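Local coordinates for protein D-alanyl transferase DltD (Enterococcus faecium TX0133A04, PDB 6PFX) that probably takes part in adding D-alanine to lipoteichoic acid in the Gram-positive cell wall, at residues V98-I101 against Q105-V108; P270-F275 against Q312-K317; D280-N285 against V289-P294; F320-N323 against R329-D332. All coordinates share one frame; numbering follows the deposited sequence.

Interaction 1: V98-I101 against Q105-V108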
loop_
_atom_site.group_PDB
_atom_site.type_symbol
_atom_site.label_atom_id
_atom_site.label_comp_id
_atom_site.label_asym_id
_atom_site.label_seq_id
_atom_site.Cartn_x
_atom_site.Cartn_y
_atom_site.Cartn_z
ATOM N N VAL A 98 0.608 7.638 -9.238
ATOM C CA VAL A 98 0.565 6.562 -8.252
ATOM C C VAL A 98 -0.677 6.723 -7.385
ATOM O O VAL A 98 -1.038 7.839 -7.001
ATOM C CB VAL A 98 1.816 6.604 -7.348
ATOM C CG1 VAL A 98 1.772 5.499 -6.303
ATOM C CG2 VAL A 98 3.092 6.528 -8.196
ATOM N N VAL A 99 -1.320 5.608 -7.058
ATOM C CA VAL A 99 -2.367 5.562 -6.045
ATOM C C VAL A 99 -1.837 4.698 -4.918
ATOM O O VAL A 99 -1.333 3.598 -5.160
ATOM C CB VAL A 99 -3.672 4.978 -6.608
ATOM C CG1 VAL A 99 -4.787 4.914 -5.555
ATOM C CG2 VAL A 99 -4.164 5.805 -7.748
ATOM N N PHE A 100 -1.933 5.199 -3.694
ATOM C CA PHE A 100 -1.381 4.511 -2.532
ATOM C C PHE A 100 -2.434 4.505 -1.434
ATOM O O PHE A 100 -2.833 5.568 -0.957
ATOM C CB PHE A 100 -0.106 5.223 -2.052
ATOM C CG PHE A 100 0.711 4.443 -1.041
ATOM C CD1 PHE A 100 0.254 4.277 0.242
ATOM C CD2 PHE A 100 1.948 3.884 -1.381
ATOM C CE1 PHE A 100 1.008 3.572 1.174
ATOM C CE2 PHE A 100 2.697 3.170 -0.450
ATOM C CZ PHE A 100 2.226 3.019 0.819
ATOM N N ILE A 101 -2.833 3.316 -0.986
ATOM C CA ILE A 101 -3.807 3.171 0.095
ATOM C C ILE A 101 -3.040 2.967 1.399
ATOM O O ILE A 101 -2.324 1.970 1.543
ATOM C CB ILE A 101 -4.749 1.984 -0.159
ATOM C CG1 ILE A 101 -5.270 1.931 -1.597
ATOM C CG2 ILE A 101 -5.910 2.034 0.830
ATOM C CD1 ILE A 101 -6.067 3.075 -2.006
ATOM N N GLN A 105 -3.952 0.349 10.275
ATOM C CA GLN A 105 -3.565 -0.812 11.067
ATOM C C GLN A 105 -2.105 -1.191 10.882
ATOM O O GLN A 105 -1.564 -1.962 11.680
ATOM C CB GLN A 105 -4.420 -2.023 10.694
ATOM C CG GLN A 105 -5.898 -1.810 10.882
ATOM C CD GLN A 105 -6.512 -0.939 9.796
ATOM O OE1 GLN A 105 -6.012 -0.884 8.662
ATOM N NE2 GLN A 105 -7.578 -0.225 10.146
ATOM N N TRP A 106 -1.450 -0.672 9.851
ATOM C CA TRP A 106 -0.030 -0.930 9.731
ATOM C C TRP A 106 0.755 -0.307 10.875
ATOM O O TRP A 106 1.849 -0.775 11.203
ATOM C CB TRP A 106 0.507 -0.292 8.463
ATOM C CG TRP A 106 0.066 -0.875 7.176
ATOM C CD1 TRP A 106 -0.605 -2.047 6.968
ATOM C CD2 TRP A 106 0.278 -0.293 5.891
ATOM N NE1 TRP A 106 -0.804 -2.234 5.612
ATOM C CE2 TRP A 106 -0.277 -1.161 4.935
ATOM C CE3 TRP A 106 0.889 0.886 5.458
ATOM C CZ2 TRP A 106 -0.232 -0.883 3.563
ATOM C CZ3 TRP A 106 0.927 1.164 4.104
ATOM C CH2 TRP A 106 0.366 0.288 3.174
ATOM N N PHE A 107 0.236 0.774 11.448
ATOM C CA PHE A 107 0.998 1.655 12.325
ATOM C C PHE A 107 0.897 1.241 13.781
ATOM O O PHE A 107 0.626 2.038 14.671
ATOM C CB PHE A 107 0.533 3.084 12.088
ATOM C CG PHE A 107 0.858 3.593 10.689
ATOM C CD1 PHE A 107 0.085 3.241 9.577
ATOM C CD2 PHE A 107 1.970 4.393 10.490
ATOM C CE1 PHE A 107 0.426 3.704 8.292
ATOM C CE2 PHE A 107 2.303 4.857 9.241
ATOM C CZ PHE A 107 1.524 4.520 8.132
ATOM N N VAL A 108 1.180 -0.033 14.020
ATOM C CA VAL A 108 1.167 -0.568 15.376
ATOM C C VAL A 108 2.503 -0.304 16.072
ATOM O O VAL A 108 3.532 -0.038 15.446
ATOM C CB VAL A 108 0.789 -2.065 15.404
ATOM C CG1 VAL A 108 -0.677 -2.253 15.023
ATOM C CG2 VAL A 108 1.719 -2.881 14.513
#
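F100, near the end of strand 97-101, and W106, in the loop that follows, meet rim to rim. The apolar part rests on F100 CE1 and CZ, which face the far end of the six-membered indole ring, with CE1 3.8 Å from W106 CZ3. Each ring receives the other at its edge and near its plane, so the geometry is not a face stack. F100 CG lies opposite the backbone N (chi1 -168°), which swings the phenyl out from the strand, leaning toward its C-terminal end, so that CE1 and CZ reach the indole.

The second kind of contact is between backbone and ring: I101 O lies 3.6 Å from W106 CH2 and approaches the indole obliquely. The I101 side chain leads off to I292 and E47, so this residue meets the indole with its carbonyl.

Backbone bonding adds only a weak link within 105-108, from V108 N to W106 O (3.0 Å), where F107 centres an inverse gamma turn. The indole is buried, touching S45 and E271, and lies near, without touching, S46, H348 and D345, whose arrangement fits a Ser-His-Asp triad, probably the active site at the C-terminal strand ends of an SGNH-hydrolase-like sheet.

Interaction 2: P270-F275 against Q312-K317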
loop_
_atom_site.group_PDB
_atom_site.type_symbol
_atom_site.label_atom_id
_atom_site.label_comp_id
_atom_site.label_asym_id
_atom_site.label_seq_id
_atom_site.Cartn_x
_atom_site.Cartn_y
_atom_site.Cartn_z
ATOM N N PRO A 270 7.191 2.397 14.295
ATOM C CA PRO A 270 8.239 2.441 13.261
ATOM C C PRO A 270 7.672 2.601 11.874
ATOM O O PRO A 270 8.386 3.064 10.986
ATOM C CB PRO A 270 8.942 1.080 13.395
ATOM C CG PRO A 270 8.609 0.617 14.790
ATOM C CD PRO A 270 7.240 1.151 15.081
ATOM N N GLU A 271 6.404 2.240 11.657
ATOM C CA GLU A 271 5.817 2.336 10.327
ATOM C C GLU A 271 5.827 3.762 9.782
ATOM O O GLU A 271 5.831 3.950 8.559
ATOM C CB GLU A 271 4.385 1.795 10.342
ATOM C CG GLU A 271 3.730 1.758 8.950
ATOM C CD GLU A 271 4.192 0.628 8.028
ATOM O OE1 GLU A 271 4.791 -0.363 8.492
ATOM O OE2 GLU A 271 3.919 0.728 6.805
ATOM N N PHE A 272 5.787 4.776 10.654
ATOM C CA PHE A 272 5.856 6.149 10.168
ATOM C C PHE A 272 7.175 6.394 9.456
ATOM O O PHE A 272 7.233 7.128 8.469
ATOM C CB PHE A 272 5.682 7.144 11.317
ATOM C CG PHE A 272 4.271 7.231 11.820
ATOM C CD1 PHE A 272 3.316 7.956 11.132
ATOM C CD2 PHE A 272 3.898 6.558 12.962
ATOM C CE1 PHE A 272 2.021 8.015 11.573
ATOM C CE2 PHE A 272 2.602 6.619 13.408
ATOM C CZ PHE A 272 1.666 7.349 12.711
ATOM N N SER A 273 8.251 5.788 9.957
ATOM C CA SER A 273 9.564 5.935 9.337
ATOM C C SER A 273 9.739 4.998 8.143
ATOM O O SER A 273 10.372 5.386 7.153
ATOM C CB SER A 273 10.638 5.781 10.409
ATOM O OG SER A 273 10.502 6.810 11.387
ATOM N N ASP A 274 9.175 3.781 8.187
ATOM C CA ASP A 274 9.125 2.955 6.984
ATOM C C ASP A 274 8.356 3.676 5.877
ATOM O O ASP A 274 8.754 3.646 4.706
ATOM C CB ASP A 274 8.479 1.590 7.260
ATOM C CG ASP A 274 9.287 0.710 8.214
ATOM O OD1 ASP A 274 10.419 1.056 8.601
ATOM O OD2 ASP A 274 8.770 -0.363 8.586
ATOM N N PHE A 275 7.249 4.341 6.236
ATOM C CA PHE A 275 6.470 5.117 5.275
ATOM C C PHE A 275 7.297 6.259 4.701
ATOM O O PHE A 275 7.180 6.579 3.511
ATOM C CB PHE A 275 5.194 5.650 5.973
ATOM C CG PHE A 275 4.248 6.356 5.038
ATOM C CD1 PHE A 275 3.604 5.654 4.059
ATOM C CD2 PHE A 275 3.982 7.710 5.157
ATOM C CE1 PHE A 275 2.759 6.273 3.186
ATOM C CE2 PHE A 275 3.117 8.339 4.271
ATOM C CZ PHE A 275 2.514 7.619 3.284
ATOM N N GLN A 312 -8.619 9.514 14.102
ATOM C CA GLN A 312 -8.498 10.886 13.629
ATOM C C GLN A 312 -7.124 11.462 13.942
ATOM O O GLN A 312 -6.604 12.278 13.175
ATOM C CB GLN A 312 -9.594 11.750 14.247
ATOM C CG GLN A 312 -10.951 11.429 13.720
ATOM C CD GLN A 312 -12.081 11.846 14.641
ATOM O OE1 GLN A 312 -11.897 12.657 15.551
ATOM N NE2 GLN A 312 -13.260 11.277 14.417
ATOM N N GLY A 313 -6.552 11.092 15.093
ATOM C CA GLY A 313 -5.192 11.493 15.412
ATOM C C GLY A 313 -4.167 10.842 14.507
ATOM O O GLY A 313 -3.207 11.492 14.077
ATOM N N PHE A 314 -4.350 9.550 14.202
ATOM C CA PHE A 314 -3.493 8.922 13.206
ATOM C C PHE A 314 -3.529 9.712 11.900
ATOM O O PHE A 314 -2.486 10.008 11.295
ATOM C CB PHE A 314 -3.877 7.459 12.932
ATOM C CG PHE A 314 -3.295 6.962 11.646
ATOM C CD1 PHE A 314 -1.970 6.559 11.576
ATOM C CD2 PHE A 314 -4.047 6.966 10.490
ATOM C CE1 PHE A 314 -1.415 6.150 10.389
ATOM C CE2 PHE A 314 -3.489 6.566 9.295
ATOM C CZ PHE A 314 -2.161 6.179 9.246
ATOM N N ALA A 315 -4.734 10.053 11.439
ATOM C CA ALA A 315 -4.860 10.757 10.168
ATOM C C ALA A 315 -4.201 12.125 10.237
ATOM O O ALA A 315 -3.518 12.535 9.296
ATOM C CB ALA A 315 -6.329 10.902 9.798
ATOM N N LYS A 316 -4.364 12.834 11.362
ATOM C CA LYS A 316 -3.695 14.121 11.526
ATOM C C LYS A 316 -2.186 13.966 11.394
ATOM O O LYS A 316 -1.526 14.774 10.726
ATOM C CB LYS A 316 -4.033 14.719 12.897
ATOM C CG LYS A 316 -3.465 16.126 13.142
ATOM C CD LYS A 316 -3.906 16.717 14.479
ATOM C CE LYS A 316 -3.626 18.205 14.536
ATOM N NZ LYS A 316 -2.369 18.506 15.234
ATOM N N LYS A 317 -1.633 12.931 12.024
ATOM C CA LYS A 317 -0.193 12.721 12.024
ATOM C C LYS A 317 0.313 12.367 10.628
ATOM O O LYS A 317 1.322 12.918 10.162
ATOM C CB LYS A 317 0.175 11.634 13.035
ATOM C CG LYS A 317 1.669 11.420 13.165
ATOM C CD LYS A 317 2.019 10.581 14.394
ATOM C CE LYS A 317 3.502 10.237 14.422
ATOM N NZ LYS A 317 3.868 9.563 15.722
#
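K317 NZ is gripped by four groups at once: the F272 ring across the contact, and the backbone carbonyl oxygens of W386, R267 and Q389, which accept its hydrogen bonds. The ammonium nitrogen stands 4.2 Å from the centroid of the F272 ring and 22° off the ring normal, a cation-pi geometry over the face. Three carbonyl acceptors match the number of protons an ammonium can donate, and would probably help to stabilise a positive charge on this buried side chain.

The methylene chain uses the same face. K317 CE sits almost exactly above the middle of the ring, 3.7 Å from the F272 centroid, a CH-pi contact. Further back, K317 CD is 3.7 Å from F272 CZ, so the lysine crosses the face obliquely, from the CE1–CZ edge over the centre to the CE2–CD2 edge. It can do so because the chain is extended, beginning with CG opposite the backbone N (chi1 -176°).

F314, one helical turn before K317, adds an apolar contact at the outer end of the phenyl: F314 CD1 is 3.9 Å from F272 CZ, placed obliquely to the F272 ring. CA atoms of F272 and K317 are 9.1 Å apart, a gap bridged by side chains. This is helix-on-helix packing of 271-284 against 308-323, in the helical layer along one side of the parallel sheet of this SGNH-clan alpha/beta fold.

Interaction 3: D280-N285 against V289-P294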
loop_
_atom_site.group_PDB
_atom_site.type_symbol
_atom_site.label_atom_id
_atom_site.label_comp_id
_atom_site.label_asym_id
_atom_site.label_seq_id
_atom_site.Cartn_x
_atom_site.Cartn_y
_atom_site.Cartn_z
ATOM N N ASP A 280 10.276 9.215 0.325
ATOM C CA ASP A 280 11.583 9.542 -0.232
ATOM C C ASP A 280 11.668 9.104 -1.685
ATOM O O ASP A 280 12.080 9.879 -2.557
ATOM C CB ASP A 280 12.635 8.858 0.645
ATOM C CG ASP A 280 14.058 9.308 0.357
ATOM O OD1 ASP A 280 14.694 8.715 -0.542
ATOM O OD2 ASP A 280 14.548 10.223 1.060
ATOM N N GLN A 281 11.265 7.870 -1.972
ATOM C CA GLN A 281 11.381 7.358 -3.330
ATOM C C GLN A 281 10.356 7.992 -4.264
ATOM O O GLN A 281 10.673 8.287 -5.418
ATOM C CB GLN A 281 11.285 5.834 -3.325
ATOM C CG GLN A 281 11.627 5.170 -4.648
ATOM C CD GLN A 281 13.099 5.290 -5.022
ATOM O OE1 GLN A 281 13.934 5.636 -4.198
ATOM N NE2 GLN A 281 13.414 5.006 -6.279
ATOM N N LEU A 282 9.126 8.213 -3.792
ATOM C CA LEU A 282 8.124 8.874 -4.619
ATOM C C LEU A 282 8.600 10.260 -5.007
ATOM O O LEU A 282 8.470 10.674 -6.164
ATOM C CB LEU A 282 6.797 8.952 -3.870
ATOM C CG LEU A 282 6.118 7.600 -3.729
ATOM C CD1 LEU A 282 5.024 7.735 -2.667
ATOM C CD2 LEU A 282 5.490 7.134 -4.987
ATOM N N ALA A 283 9.231 10.963 -4.073
ATOM C CA ALA A 283 9.694 12.311 -4.365
ATOM C C ALA A 283 10.862 12.274 -5.341
ATOM O O ALA A 283 10.908 13.060 -6.296
ATOM C CB ALA A 283 10.066 13.017 -3.059
ATOM N N LYS A 284 11.799 11.342 -5.143
ATOM C CA LYS A 284 12.966 11.268 -6.024
ATOM C C LYS A 284 12.569 10.910 -7.448
ATOM O O LYS A 284 13.212 11.367 -8.401
ATOM C CB LYS A 284 14.002 10.301 -5.446
ATOM C CG LYS A 284 14.690 10.894 -4.212
ATOM C CD LYS A 284 15.622 9.932 -3.486
ATOM C CE LYS A 284 16.225 10.573 -2.227
ATOM N NZ LYS A 284 16.905 9.556 -1.360
ATOM N N ASN A 285 11.504 10.127 -7.612
ATOM C CA ASN A 285 10.979 9.772 -8.921
ATOM C C ASN A 285 10.069 10.833 -9.528
ATOM O O ASN A 285 9.582 10.643 -10.651
ATOM C CB ASN A 285 10.105 8.522 -8.810
ATOM C CG ASN A 285 10.887 7.268 -8.681
ATOM O OD1 ASN A 285 12.056 7.198 -9.057
ATOM N ND2 ASN A 285 10.226 6.231 -8.184
ATOM N N VAL A 289 1.067 11.589 -6.636
ATOM C CA VAL A 289 0.463 10.511 -5.867
ATOM C C VAL A 289 -0.880 10.964 -5.318
ATOM O O VAL A 289 -1.023 12.104 -4.860
ATOM C CB VAL A 289 1.363 10.065 -4.685
ATOM C CG1 VAL A 289 0.872 8.745 -4.080
ATOM C CG2 VAL A 289 2.817 9.960 -5.079
ATOM N N LEU A 290 -1.861 10.059 -5.359
ATOM C CA LEU A 290 -3.095 10.167 -4.589
ATOM C C LEU A 290 -3.026 9.159 -3.445
ATOM O O LEU A 290 -2.949 7.945 -3.683
ATOM C CB LEU A 290 -4.331 9.901 -5.454
ATOM C CG LEU A 290 -5.674 9.760 -4.715
ATOM C CD1 LEU A 290 -6.094 11.059 -4.012
ATOM C CD2 LEU A 290 -6.798 9.282 -5.662
ATOM N N PHE A 291 -3.027 9.660 -2.212
ATOM C CA PHE A 291 -3.085 8.822 -1.023
ATOM C C PHE A 291 -4.534 8.711 -0.568
ATOM O O PHE A 291 -5.282 9.689 -0.621
ATOM C CB PHE A 291 -2.237 9.403 0.115
ATOM C CG PHE A 291 -0.760 9.429 -0.189
ATOM C CD1 PHE A 291 0.024 8.316 0.053
ATOM C CD2 PHE A 291 -0.160 10.564 -0.718
ATOM C CE1 PHE A 291 1.389 8.320 -0.230
ATOM C CE2 PHE A 291 1.211 10.578 -1.013
ATOM C CZ PHE A 291 1.980 9.456 -0.759
ATOM N N ILE A 292 -4.928 7.507 -0.153
ATOM C CA ILE A 292 -6.276 7.212 0.343
ATOM C C ILE A 292 -6.143 6.653 1.753
ATOM O O ILE A 292 -5.375 5.709 1.977
ATOM C CB ILE A 292 -7.011 6.222 -0.592
ATOM C CG1 ILE A 292 -7.063 6.813 -2.007
ATOM C CG2 ILE A 292 -8.408 5.870 -0.040
ATOM C CD1 ILE A 292 -7.521 5.863 -3.102
ATOM N N ILE A 293 -6.904 7.225 2.692
ATOM C CA ILE A 293 -6.912 6.795 4.087
ATOM C C ILE A 293 -8.312 6.288 4.400
ATOM O O ILE A 293 -9.255 7.092 4.470
ATOM C CB ILE A 293 -6.596 7.946 5.045
ATOM C CG1 ILE A 293 -5.303 8.648 4.642
ATOM C CG2 ILE A 293 -6.441 7.373 6.444
ATOM C CD1 ILE A 293 -4.940 9.870 5.481
ATOM N N PRO A 294 -8.500 4.984 4.552
ATOM C CA PRO A 294 -9.837 4.446 4.805
ATOM C C PRO A 294 -10.211 4.579 6.265
ATOM O O PRO A 294 -9.339 4.660 7.142
ATOM C CB PRO A 294 -9.688 2.960 4.452
ATOM C CG PRO A 294 -8.247 2.678 4.854
ATOM C CD PRO A 294 -7.506 3.913 4.359
#
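L282 meets V289 and F291 through its two methyl groups, and these apolar touches make up the contact between 280-285 and 289-294, at the end of helix 271-284 and in strand 288-293. Taken in order, the helical segment starts with D280, whose carboxylate is turned away from the strand. Its OD1 pairs with K284 NZ one turn later in a salt bridge, using the lone pair on the side of OD2; the 2.5 Å between D280 OD1 and K284 NZ is very short and its exact value should be read with caution.

Q281 goes to helix 79-89, against Y83, M86 and R87. Next comes L282, whose CB points toward the strand, with CG opposite its carbonyl carbon (chi1 -71°). CD2 of L282 lies 3.9 Å from V289 CG2, and the two side chains meet at roughly a right angle. CD1 of L282 touches the same V289 CG2 at 4.0 Å and also approaches F291 CZ, 4.0 Å away, obliquely to the phenyl. V289 CG1 in turn rests 3.5 Å above the plane of the F291 ring, toward its rim, so the two strand residues form one apolar surface for the leucine.

A283 and N285 look elsewhere, to Y375 and M93, and the chain then turns into the strand. Since no hydrogen bond crosses between the segments, the chemistry implies that dispersion and burial of hydrocarbon hold helix to strand here, while the charged pair is kept on the helix side remote from the sheet.

Interaction 4: F320-N323 against R329-D332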
loop_
_atom_site.group_PDB
_atom_site.type_symbol
_atom_site.label_atom_id
_atom_site.label_comp_id
_atom_site.label_asym_id
_atom_site.label_seq_id
_atom_site.Cartn_x
_atom_site.Cartn_y
_atom_site.Cartn_z
ATOM N N PHE A 320 0.141 15.423 8.387
ATOM C CA PHE A 320 1.257 16.328 8.641
ATOM C C PHE A 320 2.509 15.851 7.915
ATOM O O PHE A 320 3.206 16.639 7.261
ATOM C CB PHE A 320 1.507 16.433 10.143
ATOM C CG PHE A 320 2.657 17.317 10.498
ATOM C CD1 PHE A 320 3.942 16.811 10.594
ATOM C CD2 PHE A 320 2.455 18.663 10.728
ATOM C CE1 PHE A 320 5.009 17.641 10.923
ATOM C CE2 PHE A 320 3.508 19.489 11.054
ATOM C CZ PHE A 320 4.787 18.982 11.138
ATOM N N GLN A 321 2.793 14.548 7.979
ATOM C CA GLN A 321 3.991 14.029 7.321
ATOM C C GLN A 321 3.907 14.232 5.812
ATOM O O GLN A 321 4.899 14.587 5.160
ATOM C CB GLN A 321 4.170 12.541 7.652
ATOM C CG GLN A 321 5.486 11.898 7.129
ATOM C CD GLN A 321 5.718 10.515 7.731
ATOM O OE1 GLN A 321 4.991 10.103 8.646
ATOM N NE2 GLN A 321 6.703 9.787 7.216
ATOM N N LEU A 322 2.718 14.020 5.248
ATOM C CA LEU A 322 2.508 14.173 3.813
ATOM C C LEU A 322 2.562 15.642 3.413
ATOM O O LEU A 322 3.386 16.038 2.581
ATOM C CB LEU A 322 1.165 13.523 3.447
ATOM C CG LEU A 322 1.157 11.992 3.479
ATOM C CD1 LEU A 322 -0.232 11.413 3.373
ATOM C CD2 LEU A 322 2.009 11.423 2.347
ATOM N N ASN A 323 1.701 16.465 4.020
ATOM C CA ASN A 323 1.554 17.856 3.613
ATOM C C ASN A 323 2.827 18.654 3.856
ATOM O O ASN A 323 3.184 19.526 3.053
ATOM C CB ASN A 323 0.398 18.504 4.378
ATOM C CG ASN A 323 -0.953 17.972 3.976
ATOM O OD1 ASN A 323 -1.138 17.438 2.879
ATOM N ND2 ASN A 323 -1.925 18.149 4.855
ATOM N N ARG A 329 -2.226 15.677 -2.131
ATOM C CA ARG A 329 -3.342 15.032 -2.825
ATOM C C ARG A 329 -3.715 13.793 -2.019
ATOM O O ARG A 329 -3.091 12.735 -2.153
ATOM C CB ARG A 329 -2.956 14.674 -4.253
ATOM C CG ARG A 329 -4.110 14.166 -5.101
ATOM C CD ARG A 329 -3.644 13.738 -6.480
ATOM N NE ARG A 329 -3.115 14.807 -7.315
ATOM C CZ ARG A 329 -1.817 15.054 -7.474
ATOM N NH1 ARG A 329 -0.913 14.343 -6.817
ATOM N NH2 ARG A 329 -1.423 16.033 -8.274
ATOM N N ILE A 330 -4.731 13.943 -1.177
ATOM C CA ILE A 330 -5.055 12.970 -0.144
ATOM C C ILE A 330 -6.568 12.860 -0.088
ATOM O O ILE A 330 -7.262 13.870 0.071
ATOM C CB ILE A 330 -4.523 13.396 1.238
ATOM C CG1 ILE A 330 -3.013 13.621 1.217
ATOM C CG2 ILE A 330 -4.885 12.337 2.298
ATOM C CD1 ILE A 330 -2.470 14.247 2.471
ATOM N N ALA A 331 -7.068 11.645 -0.211
ATOM C CA ALA A 331 -8.478 11.338 0.007
ATOM C C ALA A 331 -8.573 10.735 1.401
ATOM O O ALA A 331 -8.342 9.539 1.588
ATOM C CB ALA A 331 -8.983 10.354 -1.038
ATOM N N ASP A 332 -8.930 11.557 2.373
ATOM C CA ASP A 332 -9.020 11.138 3.768
ATOM C C ASP A 332 -10.471 10.775 4.046
ATOM O O ASP A 332 -11.336 11.654 4.107
ATOM C CB ASP A 332 -8.553 12.279 4.669
ATOM C CG ASP A 332 -8.720 11.979 6.149
ATOM O OD1 ASP A 332 -9.179 10.880 6.517
ATOM O OD2 ASP A 332 -8.377 12.864 6.956
#
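L322 and I330 join helix 308-323 to the edge strand 330-332, which follows it closely in the chain. Strand 288-293, this helix and strand 330-332 make a beta-alpha-beta crossover, since the two strands are parallel neighbours in the sheet.

R329 comes first, with its CB pointing away from the helix. Its guanidinium works along the sheet instead: NH1 donates to V289 O and NH2 forms a salt bridge with E288.

I330 carries the contact. Its CB faces the helix, and with CG1 opposite the carbonyl carbon (chi1 -57°) and CD1 extended beyond it (chi2 171°), the ethyl arm reaches straight across. The terminal CD1 of I330 is 3.7 Å from L322 CD1 and 3.8 Å from L322 CB, so the methyl sits against both the CB and the CD1 branch of the leucine, the two side chains crossing at a slant. The CA atoms of L322 and I330 are 8.6 Å apart, a spacing filled by these two side chains.

A331 turns to the other side, touching I292 and Q360, and D332 pairs with K319 of the same helix in a salt bridge.

The same methyl also meets a polar group: N323 OD1 is 3.5 Å from I330 CD1, and that oxygen accepts a hydrogen bond from N328 ND2.

In the fold
Interactions 1, 3 and 4 reach neighbouring strands of one parallel sheet. V98 O to L290 N, at 2.9 Å, joins interaction 1 to interaction 3, and F291 O to A331 N, at 2.7 Å, joins interaction 3 to interaction 4. Interaction 2 shares helix 271-284 with interaction 3 and helix 308-323 with interaction 4; F275 touches both F291 (CZ to CE1, 3.8 Å) and L322 (CE2 to CD2, 3.8 Å). F107 CD1 meets F314 CE1 at 3.4 Å, putting the loop of interaction 1 against the helix pair. Interaction 1 brings W106 near, without touching, the putative Ser-His-Asp site, its centre about 9 Å from that of interaction 2 and 12 Å from that of interaction 4.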